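Local coordinates for Melibiose/raffinose/stachyose-binding protein MelE (Bacillus subtilis subsp. subtilis str. 168, PDB 4R6H) that binds melibiose, raffinose and stachyose and serves as the solute-binding protein of the ABC transporter complex that imports these sugars into the cell, at residues Y38-T43 and L91-G96; D44-T49 and E341-P346; F50-A55 and A336-E341; A55-E60 and K324-F329; Y134-N139 and S347-V352. All blocks are in the same frame, centred on the assembly; numbering follows the deposited sequence.

Contact 1: Y38-T43 and L91-G96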
# COMPACT_ATOMS: atom_id res chain seq x y z
N TYR A 38 -3.42 13.47 13.82
CA TYR A 38 -3.97 13.35 12.47
C TYR A 38 -3.71 11.93 11.96
O TYR A 38 -2.61 11.38 12.16
CB TYR A 38 -3.28 14.31 11.49
CG TYR A 38 -3.89 15.69 11.29
CD1 TYR A 38 -4.51 16.37 12.32
CD2 TYR A 38 -3.76 16.31 10.04
CE1 TYR A 38 -5.05 17.65 12.10
CE2 TYR A 38 -4.30 17.56 9.80
CZ TYR A 38 -4.93 18.23 10.83
OH TYR A 38 -5.44 19.48 10.55
N SER A 39 -4.69 11.39 11.23
CA SER A 39 -4.68 10.03 10.72
C SER A 39 -5.27 9.95 9.32
O SER A 39 -6.31 10.60 9.07
CB SER A 39 -5.44 9.10 11.68
OG SER A 39 -5.55 7.78 11.13
N THR A 40 -4.66 9.12 8.47
CA THR A 40 -5.24 8.78 7.14
C THR A 40 -6.18 7.56 7.14
O THR A 40 -6.60 7.13 6.08
CB THR A 40 -4.16 8.56 6.07
OG1 THR A 40 -3.42 7.34 6.29
CG2 THR A 40 -3.26 9.77 5.94
N MET A 41 -6.48 7.03 8.32
CA MET A 41 -7.37 5.87 8.40
C MET A 41 -8.72 6.21 7.78
O MET A 41 -9.19 7.32 7.90
CB MET A 41 -7.55 5.40 9.83
CG MET A 41 -6.32 4.77 10.40
SD MET A 41 -6.55 4.22 12.09
CE MET A 41 -4.88 3.79 12.58
N SER A 42 -9.32 5.21 7.15
CA SER A 42 -10.50 5.41 6.28
C SER A 42 -11.73 4.62 6.70
O SER A 42 -12.84 5.07 6.47
CB SER A 42 -10.13 5.11 4.82
OG SER A 42 -9.54 3.84 4.67
N THR A 43 -11.56 3.46 7.31
CA THR A 43 -12.71 2.59 7.58
C THR A 43 -13.29 2.80 8.96
O THR A 43 -12.62 3.34 9.89
CB THR A 43 -12.37 1.09 7.43
OG1 THR A 43 -11.68 0.64 8.59
CG2 THR A 43 -11.57 0.78 6.18
N LEU A 91 0.88 14.71 16.76
CA LEU A 91 1.13 13.40 16.14
C LEU A 91 0.44 13.39 14.79
O LEU A 91 -0.70 13.87 14.66
CB LEU A 91 0.56 12.29 17.00
CG LEU A 91 1.29 11.97 18.30
CD1 LEU A 91 0.40 11.21 19.28
CD2 LEU A 91 2.56 11.20 18.03
N PHE A 92 1.09 12.80 13.81
CA PHE A 92 0.53 12.75 12.46
C PHE A 92 0.97 11.48 11.74
O PHE A 92 1.95 10.86 12.06
CB PHE A 92 0.87 14.02 11.67
CG PHE A 92 2.32 14.33 11.62
CD1 PHE A 92 2.93 15.09 12.62
CD2 PHE A 92 3.11 13.83 10.60
CE1 PHE A 92 4.29 15.32 12.57
CE2 PHE A 92 4.47 14.10 10.55
CZ PHE A 92 5.05 14.83 11.54
N ASP A 93 0.20 11.14 10.72
CA ASP A 93 0.43 9.94 9.91
C ASP A 93 1.29 10.30 8.70
O ASP A 93 0.95 11.23 7.92
CB ASP A 93 -0.94 9.45 9.50
CG ASP A 93 -0.97 8.05 8.84
OD1 ASP A 93 0.08 7.50 8.50
OD2 ASP A 93 -2.14 7.56 8.66
N THR A 94 2.40 9.61 8.54
CA THR A 94 3.24 9.87 7.38
C THR A 94 2.84 9.07 6.12
O THR A 94 3.31 9.40 5.03
CB THR A 94 4.72 9.63 7.71
OG1 THR A 94 4.91 8.29 8.15
CG2 THR A 94 5.17 10.56 8.83
N HIS A 95 2.03 8.03 6.28
CA HIS A 95 1.42 7.22 5.22
C HIS A 95 2.26 6.98 3.98
O HIS A 95 1.79 7.19 2.86
CB HIS A 95 0.04 7.80 4.86
CG HIS A 95 0.07 9.16 4.21
ND1 HIS A 95 -0.28 9.35 2.89
CD2 HIS A 95 0.28 10.39 4.72
CE1 HIS A 95 -0.21 10.63 2.60
NE2 HIS A 95 0.11 11.29 3.70
N GLY A 96 3.49 6.52 4.18
CA GLY A 96 4.40 6.15 3.08
C GLY A 96 5.33 7.23 2.59
O GLY A 96 6.09 6.99 1.66
O HOH W 1 -3.10 6.75 11.18

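Contact 2: D44-T49 and E341-P346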
# COMPACT_ATOMS: atom_id res chain seq x y z
N ASP A 44 -14.56 2.44 9.11
CA ASP A 44 -15.19 2.56 10.40
C ASP A 44 -14.45 1.78 11.47
O ASP A 44 -14.32 2.29 12.58
CB ASP A 44 -16.66 2.13 10.35
CG ASP A 44 -17.54 3.15 9.61
OD1 ASP A 44 -17.05 4.18 9.12
OD2 ASP A 44 -18.76 2.93 9.54
N SER A 45 -13.98 0.56 11.16
CA SER A 45 -13.31 -0.27 12.17
C SER A 45 -12.05 0.45 12.64
O SER A 45 -11.73 0.48 13.82
CB SER A 45 -12.92 -1.67 11.68
OG SER A 45 -12.06 -1.61 10.55
N GLU A 46 -11.35 1.06 11.69
CA GLU A 46 -10.08 1.72 12.05
C GLU A 46 -10.36 2.93 12.90
O GLU A 46 -9.76 3.13 13.98
CB GLU A 46 -9.36 2.16 10.80
CG GLU A 46 -8.84 0.99 10.00
CD GLU A 46 -8.41 1.31 8.62
OE1 GLU A 46 -8.71 2.39 8.05
OE2 GLU A 46 -7.77 0.39 8.08
N ARG A 47 -11.25 3.79 12.41
CA ARG A 47 -11.54 4.99 13.14
C ARG A 47 -12.12 4.71 14.51
O ARG A 47 -11.74 5.36 15.48
CB ARG A 47 -12.44 5.92 12.30
CG ARG A 47 -11.78 6.35 11.02
CD ARG A 47 -12.57 7.43 10.32
NE ARG A 47 -11.92 7.85 9.07
CZ ARG A 47 -12.45 8.71 8.19
NH1 ARG A 47 -13.64 9.27 8.42
NH2 ARG A 47 -11.78 9.02 7.10
N ASP A 48 -13.09 3.79 14.61
CA ASP A 48 -13.70 3.47 15.89
C ASP A 48 -12.70 2.86 16.89
O ASP A 48 -12.69 3.18 18.06
CB ASP A 48 -14.91 2.54 15.72
CG ASP A 48 -16.02 3.15 14.87
OD1 ASP A 48 -15.97 4.37 14.58
OD2 ASP A 48 -16.94 2.39 14.47
N THR A 49 -11.82 1.97 16.41
CA THR A 49 -10.86 1.36 17.27
C THR A 49 -9.83 2.38 17.76
O THR A 49 -9.40 2.31 18.91
CB THR A 49 -10.18 0.15 16.58
OG1 THR A 49 -11.17 -0.84 16.29
CG2 THR A 49 -9.10 -0.47 17.44
N GLU A 341 -5.48 -5.38 14.09
CA GLU A 341 -6.63 -6.15 13.63
C GLU A 341 -7.75 -5.31 13.01
O GLU A 341 -8.38 -5.70 12.04
CB GLU A 341 -7.16 -7.01 14.78
CG GLU A 341 -6.22 -8.17 15.08
CD GLU A 341 -6.58 -9.02 16.29
OE1 GLU A 341 -7.66 -8.82 16.88
OE2 GLU A 341 -5.77 -9.90 16.64
N ALA A 342 -7.98 -4.13 13.55
CA ALA A 342 -8.97 -3.23 12.97
C ALA A 342 -8.64 -2.79 11.55
O ALA A 342 -9.52 -2.46 10.78
CB ALA A 342 -9.15 -2.03 13.87
N THR A 343 -7.34 -2.76 11.23
CA THR A 343 -6.85 -2.39 9.92
C THR A 343 -6.67 -3.57 8.96
O THR A 343 -6.29 -3.36 7.79
CB THR A 343 -5.47 -1.68 9.99
OG1 THR A 343 -4.41 -2.62 10.28
CG2 THR A 343 -5.48 -0.55 11.05
N SER A 344 -6.89 -4.78 9.47
CA SER A 344 -6.75 -6.03 8.70
C SER A 344 -5.34 -6.28 8.20
O SER A 344 -5.15 -6.99 7.22
CB SER A 344 -7.77 -6.10 7.55
OG SER A 344 -9.10 -6.00 8.09
N LEU A 345 -4.35 -5.74 8.91
CA LEU A 345 -2.97 -5.86 8.49
C LEU A 345 -2.10 -6.21 9.65
O LEU A 345 -2.46 -5.98 10.83
CB LEU A 345 -2.51 -4.54 7.86
CG LEU A 345 -3.05 -4.15 6.50
CD1 LEU A 345 -2.70 -2.74 6.11
CD2 LEU A 345 -2.51 -5.12 5.47
N PRO A 346 -0.88 -6.71 9.37
CA PRO A 346 0.01 -7.00 10.49
C PRO A 346 0.46 -5.76 11.23
O PRO A 346 0.54 -4.67 10.65
CB PRO A 346 1.24 -7.62 9.82
CG PRO A 346 0.79 -8.01 8.47
CD PRO A 346 -0.32 -7.10 8.07
O HOH W 2 -5.54 -0.83 6.52

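Contact 3: F50-A55 and A336-E341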
# COMPACT_ATOMS: atom_id res chain seq x y z
N PHE A 50 -9.37 3.27 16.87
CA PHE A 50 -8.45 4.32 17.26
C PHE A 50 -9.10 5.21 18.34
O PHE A 50 -8.45 5.50 19.35
CB PHE A 50 -7.97 5.07 16.02
CG PHE A 50 -6.59 5.72 16.14
CD1 PHE A 50 -5.90 5.82 17.35
CD2 PHE A 50 -6.00 6.28 15.02
CE1 PHE A 50 -4.68 6.44 17.41
CE2 PHE A 50 -4.77 6.90 15.08
CZ PHE A 50 -4.12 7.00 16.28
N ARG A 51 -10.39 5.57 18.18
CA ARG A 51 -11.07 6.35 19.19
C ARG A 51 -11.18 5.58 20.52
O ARG A 51 -11.01 6.18 21.56
CB ARG A 51 -12.47 6.78 18.71
CG ARG A 51 -12.41 7.81 17.59
CD ARG A 51 -13.78 8.35 17.25
NE ARG A 51 -13.76 9.09 15.98
CZ ARG A 51 -14.27 8.65 14.83
NH1 ARG A 51 -14.89 7.46 14.75
NH2 ARG A 51 -14.18 9.41 13.74
N LYS A 52 -11.43 4.28 20.47
CA LYS A 52 -11.54 3.51 21.69
C LYS A 52 -10.17 3.47 22.41
O LYS A 52 -10.09 3.59 23.62
CB LYS A 52 -12.16 2.12 21.43
CG LYS A 52 -11.23 0.93 21.38
CD LYS A 52 -11.33 0.15 22.68
CE LYS A 52 -12.30 -1.02 22.54
NZ LYS A 52 -11.93 -2.12 23.46
N LEU A 53 -9.08 3.32 21.66
CA LEU A 53 -7.79 3.32 22.27
C LEU A 53 -7.42 4.70 22.82
O LEU A 53 -6.77 4.79 23.83
CB LEU A 53 -6.73 2.81 21.27
CG LEU A 53 -6.78 1.30 21.02
CD1 LEU A 53 -5.83 1.00 19.87
CD2 LEU A 53 -6.43 0.46 22.24
N ALA A 54 -7.82 5.76 22.11
CA ALA A 54 -7.61 7.13 22.62
C ALA A 54 -8.37 7.31 23.93
O ALA A 54 -7.82 7.86 24.90
CB ALA A 54 -8.03 8.15 21.62
N ALA A 55 -9.59 6.81 24.00
CA ALA A 55 -10.35 6.89 25.26
C ALA A 55 -9.67 6.12 26.42
O ALA A 55 -9.69 6.57 27.58
CB ALA A 55 -11.77 6.42 25.04
N ALA A 336 -1.47 -2.71 20.37
CA ALA A 336 -0.98 -2.84 18.99
C ALA A 336 -1.70 -3.94 18.26
O ALA A 336 -2.02 -3.79 17.08
CB ALA A 336 0.52 -3.08 18.96
N LYS A 337 -2.03 -5.02 18.96
CA LYS A 337 -2.78 -6.12 18.34
C LYS A 337 -4.18 -5.67 17.96
O LYS A 337 -4.66 -5.90 16.83
CB LYS A 337 -2.82 -7.33 19.29
CG LYS A 337 -3.54 -8.56 18.76
CD LYS A 337 -3.44 -9.68 19.78
CE LYS A 337 -4.03 -10.99 19.29
NZ LYS A 337 -5.50 -10.97 19.18
N GLN A 338 -4.85 -4.98 18.89
CA GLN A 338 -6.17 -4.47 18.65
C GLN A 338 -6.24 -3.51 17.47
O GLN A 338 -7.08 -3.63 16.55
CB GLN A 338 -6.73 -3.85 19.93
CG GLN A 338 -8.13 -3.33 19.81
CD GLN A 338 -8.62 -2.73 21.11
OE1 GLN A 338 -7.94 -2.80 22.12
NE2 GLN A 338 -9.78 -2.09 21.06
N MET A 339 -5.34 -2.53 17.47
CA MET A 339 -5.33 -1.57 16.38
C MET A 339 -5.02 -2.24 15.03
O MET A 339 -5.69 -1.99 14.05
CB MET A 339 -4.37 -0.44 16.67
CG MET A 339 -4.44 0.74 15.73
SD MET A 339 -5.97 1.71 15.90
CE MET A 339 -6.89 1.25 14.43
N ALA A 340 -4.01 -3.12 15.00
CA ALA A 340 -3.67 -3.80 13.76
C ALA A 340 -4.82 -4.63 13.22
O ALA A 340 -5.13 -4.57 12.02
CB ALA A 340 -2.41 -4.64 13.95
N GLU A 341 -5.48 -5.38 14.09
CA GLU A 341 -6.63 -6.15 13.63
C GLU A 341 -7.75 -5.31 13.01
O GLU A 341 -8.38 -5.70 12.04
CB GLU A 341 -7.16 -7.01 14.78
CG GLU A 341 -6.22 -8.17 15.08
CD GLU A 341 -6.58 -9.02 16.29
OE1 GLU A 341 -7.66 -8.82 16.88
OE2 GLU A 341 -5.77 -9.90 16.64

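Contact 4: A55-E60 and K324-F329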
# COMPACT_ATOMS: atom_id res chain seq x y z
N ALA A 55 -9.59 6.81 24.00
CA ALA A 55 -10.35 6.89 25.26
C ALA A 55 -9.67 6.12 26.42
O ALA A 55 -9.69 6.57 27.58
CB ALA A 55 -11.77 6.42 25.04
N ALA A 56 -9.09 4.97 26.12
CA ALA A 56 -8.36 4.19 27.08
C ALA A 56 -7.11 4.91 27.53
O ALA A 56 -6.74 4.89 28.71
CB ALA A 56 -8.04 2.81 26.52
N PHE A 57 -6.45 5.60 26.60
CA PHE A 57 -5.30 6.44 26.98
C PHE A 57 -5.71 7.54 27.97
O PHE A 57 -4.98 7.83 28.93
CB PHE A 57 -4.68 7.04 25.74
CG PHE A 57 -3.52 7.96 25.99
CD1 PHE A 57 -2.26 7.47 26.16
CD2 PHE A 57 -3.71 9.36 26.03
CE1 PHE A 57 -1.18 8.33 26.35
CE2 PHE A 57 -2.65 10.21 26.21
CZ PHE A 57 -1.38 9.70 26.38
N GLU A 58 -6.86 8.16 27.69
CA GLU A 58 -7.39 9.23 28.54
C GLU A 58 -7.69 8.72 29.95
O GLU A 58 -7.53 9.50 30.92
CB GLU A 58 -8.62 9.86 27.95
CG GLU A 58 -8.32 10.68 26.70
CD GLU A 58 -9.55 11.24 26.04
OE1 GLU A 58 -10.67 10.89 26.47
OE2 GLU A 58 -9.42 12.00 25.08
N LYS A 59 -8.07 7.45 30.12
CA LYS A 59 -8.30 6.90 31.48
C LYS A 59 -7.02 6.89 32.33
O LYS A 59 -7.07 7.14 33.53
CB LYS A 59 -8.90 5.48 31.44
CG LYS A 59 -10.38 5.46 31.07
CD LYS A 59 -10.79 4.11 30.51
CE LYS A 59 -11.76 4.21 29.34
NZ LYS A 59 -11.46 3.23 28.25
N GLU A 60 -5.89 6.67 31.68
CA GLU A 60 -4.58 6.65 32.29
C GLU A 60 -3.95 8.06 32.42
O GLU A 60 -2.96 8.25 33.12
CB GLU A 60 -3.69 5.75 31.42
CG GLU A 60 -2.65 4.97 32.15
CD GLU A 60 -1.93 4.02 31.23
OE1 GLU A 60 -0.74 4.27 31.01
OE2 GLU A 60 -2.56 3.04 30.76
N LYS A 324 4.95 11.24 22.70
CA LYS A 324 5.71 10.01 22.91
C LYS A 324 5.02 9.05 23.87
O LYS A 324 5.03 7.81 23.63
CB LYS A 324 7.13 10.31 23.38
CG LYS A 324 7.97 10.93 22.30
CD LYS A 324 9.41 11.15 22.77
CE LYS A 324 10.25 11.76 21.69
NZ LYS A 324 11.63 12.08 22.19
N ASP A 325 4.39 9.57 24.94
CA ASP A 325 3.66 8.71 25.86
C ASP A 325 2.53 7.99 25.09
O ASP A 325 2.25 6.80 25.33
CB ASP A 325 3.00 9.49 27.01
CG ASP A 325 3.98 10.01 28.05
OD1 ASP A 325 5.12 9.53 28.17
OD2 ASP A 325 3.55 10.95 28.76
N PHE A 326 1.89 8.70 24.14
CA PHE A 326 0.79 8.11 23.40
C PHE A 326 1.33 7.00 22.45
O PHE A 326 0.71 5.93 22.30
CB PHE A 326 0.04 9.19 22.60
CG PHE A 326 -1.23 8.69 21.97
CD1 PHE A 326 -1.23 8.12 20.70
CD2 PHE A 326 -2.40 8.73 22.65
CE1 PHE A 326 -2.39 7.63 20.17
CE2 PHE A 326 -3.57 8.24 22.11
CZ PHE A 326 -3.56 7.67 20.87
N ILE A 327 2.46 7.27 21.78
CA ILE A 327 3.07 6.25 20.93
C ILE A 327 3.40 5.00 21.77
O ILE A 327 3.11 3.86 21.37
CB ILE A 327 4.32 6.81 20.23
CG1 ILE A 327 3.92 7.83 19.15
CG2 ILE A 327 5.12 5.67 19.62
CD1 ILE A 327 5.09 8.57 18.53
N ALA A 328 4.04 5.21 22.94
CA ALA A 328 4.38 4.07 23.80
C ALA A 328 3.15 3.28 24.21
O ALA A 328 3.19 2.05 24.29
CB ALA A 328 5.18 4.53 25.02
N PHE A 329 2.05 3.98 24.48
CA PHE A 329 0.80 3.36 24.83
C PHE A 329 0.31 2.50 23.64
O PHE A 329 -0.11 1.37 23.83
CB PHE A 329 -0.23 4.43 25.22
CG PHE A 329 -1.60 3.89 25.45
CD1 PHE A 329 -2.49 3.81 24.41
CD2 PHE A 329 -2.03 3.53 26.73
CE1 PHE A 329 -3.77 3.30 24.59
CE2 PHE A 329 -3.31 3.03 26.92
CZ PHE A 329 -4.19 2.94 25.85

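Contact 5: Y134-N139 and S347-V352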
# COMPACT_ATOMS: atom_id res chain seq x y z
N TYR A 134 11.94 7.45 12.19
CA TYR A 134 11.12 8.59 11.78
C TYR A 134 9.69 8.57 12.34
O TYR A 134 9.06 9.59 12.42
CB TYR A 134 10.99 8.69 10.23
CG TYR A 134 12.25 9.19 9.53
CD1 TYR A 134 13.37 8.37 9.42
CD2 TYR A 134 12.31 10.49 8.96
CE1 TYR A 134 14.53 8.82 8.80
CE2 TYR A 134 13.49 10.96 8.34
CZ TYR A 134 14.57 10.11 8.26
OH TYR A 134 15.73 10.52 7.64
N ALA A 135 9.17 7.37 12.58
CA ALA A 135 7.74 7.22 12.96
C ALA A 135 7.51 5.82 13.48
O ALA A 135 8.30 4.91 13.23
CB ALA A 135 6.86 7.44 11.76
N TYR A 136 6.41 5.67 14.21
CA TYR A 136 5.97 4.39 14.76
C TYR A 136 4.97 3.78 13.80
O TYR A 136 3.94 4.41 13.48
CB TYR A 136 5.32 4.60 16.15
CG TYR A 136 4.54 3.39 16.61
CD1 TYR A 136 5.18 2.22 16.97
CD2 TYR A 136 3.16 3.40 16.58
CE1 TYR A 136 4.46 1.11 17.33
CE2 TYR A 136 2.42 2.31 16.96
CZ TYR A 136 3.09 1.15 17.32
OH TYR A 136 2.34 0.04 17.70
N PRO A 137 5.24 2.56 13.33
CA PRO A 137 4.31 1.88 12.42
C PRO A 137 3.17 1.17 13.14
O PRO A 137 3.38 0.17 13.82
CB PRO A 137 5.21 0.88 11.69
CG PRO A 137 6.24 0.53 12.74
CD PRO A 137 6.47 1.77 13.56
N ILE A 138 1.97 1.68 13.01
CA ILE A 138 0.82 1.04 13.60
C ILE A 138 0.64 -0.36 12.96
O ILE A 138 0.27 -1.33 13.60
CB ILE A 138 -0.42 1.90 13.39
CG1 ILE A 138 -0.35 3.14 14.27
CG2 ILE A 138 -1.72 1.11 13.55
CD1 ILE A 138 -1.38 4.19 13.93
N ASN A 139 0.93 -0.43 11.68
CA ASN A 139 0.73 -1.65 10.91
C ASN A 139 1.70 -1.63 9.75
O ASN A 139 2.63 -0.80 9.72
CB ASN A 139 -0.72 -1.81 10.43
CG ASN A 139 -1.18 -0.68 9.56
OD1 ASN A 139 -0.43 0.24 9.24
ND2 ASN A 139 -2.43 -0.78 9.09
N SER A 347 0.78 -5.94 12.50
CA SER A 347 1.45 -4.88 13.28
C SER A 347 2.82 -4.64 12.74
O SER A 347 3.40 -5.46 12.08
CB SER A 347 1.53 -5.32 14.74
OG SER A 347 2.47 -4.58 15.50
N GLY A 348 3.35 -3.45 13.06
CA GLY A 348 4.73 -3.12 12.75
C GLY A 348 5.77 -3.71 13.69
O GLY A 348 6.94 -3.54 13.41
N LEU A 349 5.34 -4.45 14.73
CA LEU A 349 6.21 -4.97 15.78
C LEU A 349 6.26 -6.47 15.74
O LEU A 349 5.23 -7.12 15.51
CB LEU A 349 5.75 -4.52 17.15
CG LEU A 349 5.56 -3.02 17.35
CD1 LEU A 349 4.89 -2.76 18.68
CD2 LEU A 349 6.87 -2.28 17.20
N THR A 350 7.44 -7.03 16.00
CA THR A 350 7.63 -8.48 15.90
C THR A 350 7.02 -9.22 17.08
O THR A 350 6.79 -10.43 16.98
CB THR A 350 9.13 -8.79 15.84
OG1 THR A 350 9.76 -8.27 17.01
CG2 THR A 350 9.74 -8.22 14.61
N ASN A 351 6.76 -8.54 18.19
CA ASN A 351 6.24 -9.18 19.40
C ASN A 351 4.72 -9.19 19.42
O ASN A 351 4.12 -9.45 20.45
CB ASN A 351 6.77 -8.50 20.68
CG ASN A 351 6.37 -7.02 20.79
OD1 ASN A 351 6.34 -6.32 19.78
ND2 ASN A 351 6.12 -6.53 22.00
N VAL A 352 4.11 -8.85 18.28
CA VAL A 352 2.66 -8.73 18.18
C VAL A 352 2.19 -9.55 17.01
O VAL A 352 2.62 -9.35 15.87
CB VAL A 352 2.23 -7.28 17.91
CG1 VAL A 352 0.71 -7.20 17.79
CG2 VAL A 352 2.77 -6.37 18.99
O HOH W 3 2.49 -1.86 15.63

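Contact 1: Y38-T43 and L91-G96
One carboxylate oxygen, D93 OD2, gathers three donors where the strand 33-38 runs out into the loop before helix 44-60: the backbone N of T40, the T40 hydroxyl and a water. This is the C-terminal end of a strand in an alpha/beta lobe of a solute-binding protein. Strand 91-92 runs alongside the end of 33-38, and Y38 N gives a hydrogen bond of 2.9 Å to L91 O. Past that point the pairing passes from backbone to side chain. With CG anti to its backbone N (chi1 -170°), D93 reaches across to the loop, and its OD2 takes T40 N at 3.0 Å on the anti side, 20° out of the carboxylate plane. T40 OG1 donates to the same oxygen from well above that plane, at 2.7 Å. The water bridges D93 OD2 to S39 OG, which itself accepts from M41 N in an ST turn, so the loop is tied both to itself and to D93. The other oxygen, D93 OD1, closes an Asx turn with H95 N and also accepts from T310 N on the next strand. Both oxygens are therefore engaged, which fixes the rotation of this buried carboxylate and would probably stabilise its negative charge. The second branch of T40 covers the histidine: CG2 lies over one face of the H95 ring, toward the rim, 4.0 Å from the ring centroid, a CH-pi contact.

Contact 2: D44-T49 and E341-P346
S45 and A342 meet where the first turn of helix 44-60 passes the last turn of helix 333-343: S45 OG donates to A342 O at 2.7 Å, in the carbonyl plane. E46 runs deeper into the same junction. From CB its chain stays extended beyond CG, and CG rests 3.6 Å from A342 O and against the T343 methyl, CG2. The carboxylate at the tip splits its work. OE1 turns back to accept from the backbone N of S42 and T43, ahead of the helix, while OE2 lies 3.5 Å from T343 CA and accepts a hydrogen bond from a water that also donates to T343 O. One turn on, T49 brings OG1 to 3.4 Å from A342 CB. That hydroxyl donates to S45 O at 2.9 Å, and T49 N reaches the same carbonyl from its opposite face. A342 points its CB at the other helix, its CA 5.2 Å from E46 CA. Helix 333-343 ends here in a Schellman motif, with S344 at positive phi, a classic C-terminal helix cap set against the N-terminal turn of a neighbouring helix.

Contact 3: F50-A55 and A336-E341
The apolar part of this contact is built round M339, which enters between F50 and L53 on the facing helix. Its CB packs against L53 CD1 at 3.8 Å. The chain then bends at chi2 (70°) and brings SD to F50, 3.8 Å from F50 CA and 3.9 Å from F50 CB. This is a Met-aromatic contact too: SD stands 4.7 Å from the centroid of the F50 ring, approaching obliquely, 36° off the ring normal. M330 of helix 320-331 also touches F50, L53 and M339. The polar part lies toward solvent. Q338 stretches straight out from its helix and carries its amide to L53 CD2 and the bent chain of K52. The detail there is doubtful, since the amide is probably turned over in the model and the K52 conformer is one of two. The two segments run nearly antiparallel, 159° between their directions, with axes 10.4 Å apart. No clear hydrogen bond joins them, so the association rests mainly on buried sulfur, aromatic and aliphatic surface, while long polar chains border it at the solvent edge.

Contact 4: A55-E60 and K324-F329
An aromatic cluster of F57, F326 and F329 joins the C-terminal part of helix 44-60 to helix 320-331. F57 reaches into the other helix and meets both partners, each in a different way. Over one face of its ring comes F326, edge first: F326 CD2 sits above the ring centre, 3.6 Å from F57 CG, with the two planes at 66°. F57 in turn offers its own edge to F329. In this second T-shaped pair the planes stand at 80° and the centroids are 5.5 Å apart, with F57 CD1 3.7 Å from F329 CG. The F57 CB adds a CH-pi contact, lying above the centre of the F329 ring at 4.0 Å from its centroid. The segments cross at 118° with axes 10.9 Å apart, a spacing filled by the rings. These are two of the helices packed on the parallel strands 33-38 and 64-69 of the alpha/beta lobe: F57 also touches I64 and V66, F326 rests on L35 and I37, and H61 stacks with F57. Toward the outside, the far end of the F329 ring is flanked by A56, whose CB lies 3.9 Å from F329 CZ. E60 crosses the F329 side chain at a slant and sets OE2 at the edge of the same ring, in its plane, 3.9 Å from F329 CE2, while E60 OE1 forms a salt bridge with R332.

Contact 5: Y134-N139 and S347-V352
The Y136 ring takes L349 at its edge, near the ring plane: L349 CD1 lies 4.1 Å from Y136 CE1 and 3.9 Å from Y136 OH, the two side chains crossing at about a right angle. W114 meets the same tyrosine edge-to-face. A chi1 of 166° swings the Y136 ring toward the loop and carries its hydroxyl to a water 2.8 Å from OH. That water donates to P137 O and is also hydrogen-bonded to S347 OG at 2.7 Å, so a single molecule joins three polar groups where the segments have no direct hydrogen bond. S347 OG also accepts from L349 N at 3.0 Å in an ST turn. The P137 ring packs against the glycine backbone, P137 CG coming 4.0 Å from G348 CA. Farther along, N139 CA and S347 CA approach to 4.1 Å, while the N139 amide is hydrogen-bonded to Y309 N and T343 OG1. Strand 136-137 is an outer strand of a three-stranded antiparallel sheet, and here the bridging water joins it to the loop that follows helix 333-343, at that loop's ST turn.

Overall arrangement
All five contacts lie in one lobe of this open form. Contacts 2, 3 and 4 follow helix 44-60 from its first turn outward: contacts 2 and 3 share helix 333-343, their centres 7 Å apart, and contact 4, 11 Å from contact 3, takes up helix 320-331. Contact 1 supplies the strand end and loop that lead into the helix; M41 O probably accepts a hydrogen bond from R47 NE (3.0 Å), and M41 CE reaches both M339 and I138. Contact 5 reaches the same three-stranded sheet as contact 1, their centres 14 Å apart, and joins contact 2 through N139 ND2 and T343 OG1 (3.0 Å). I327 touches both L91 and Y136.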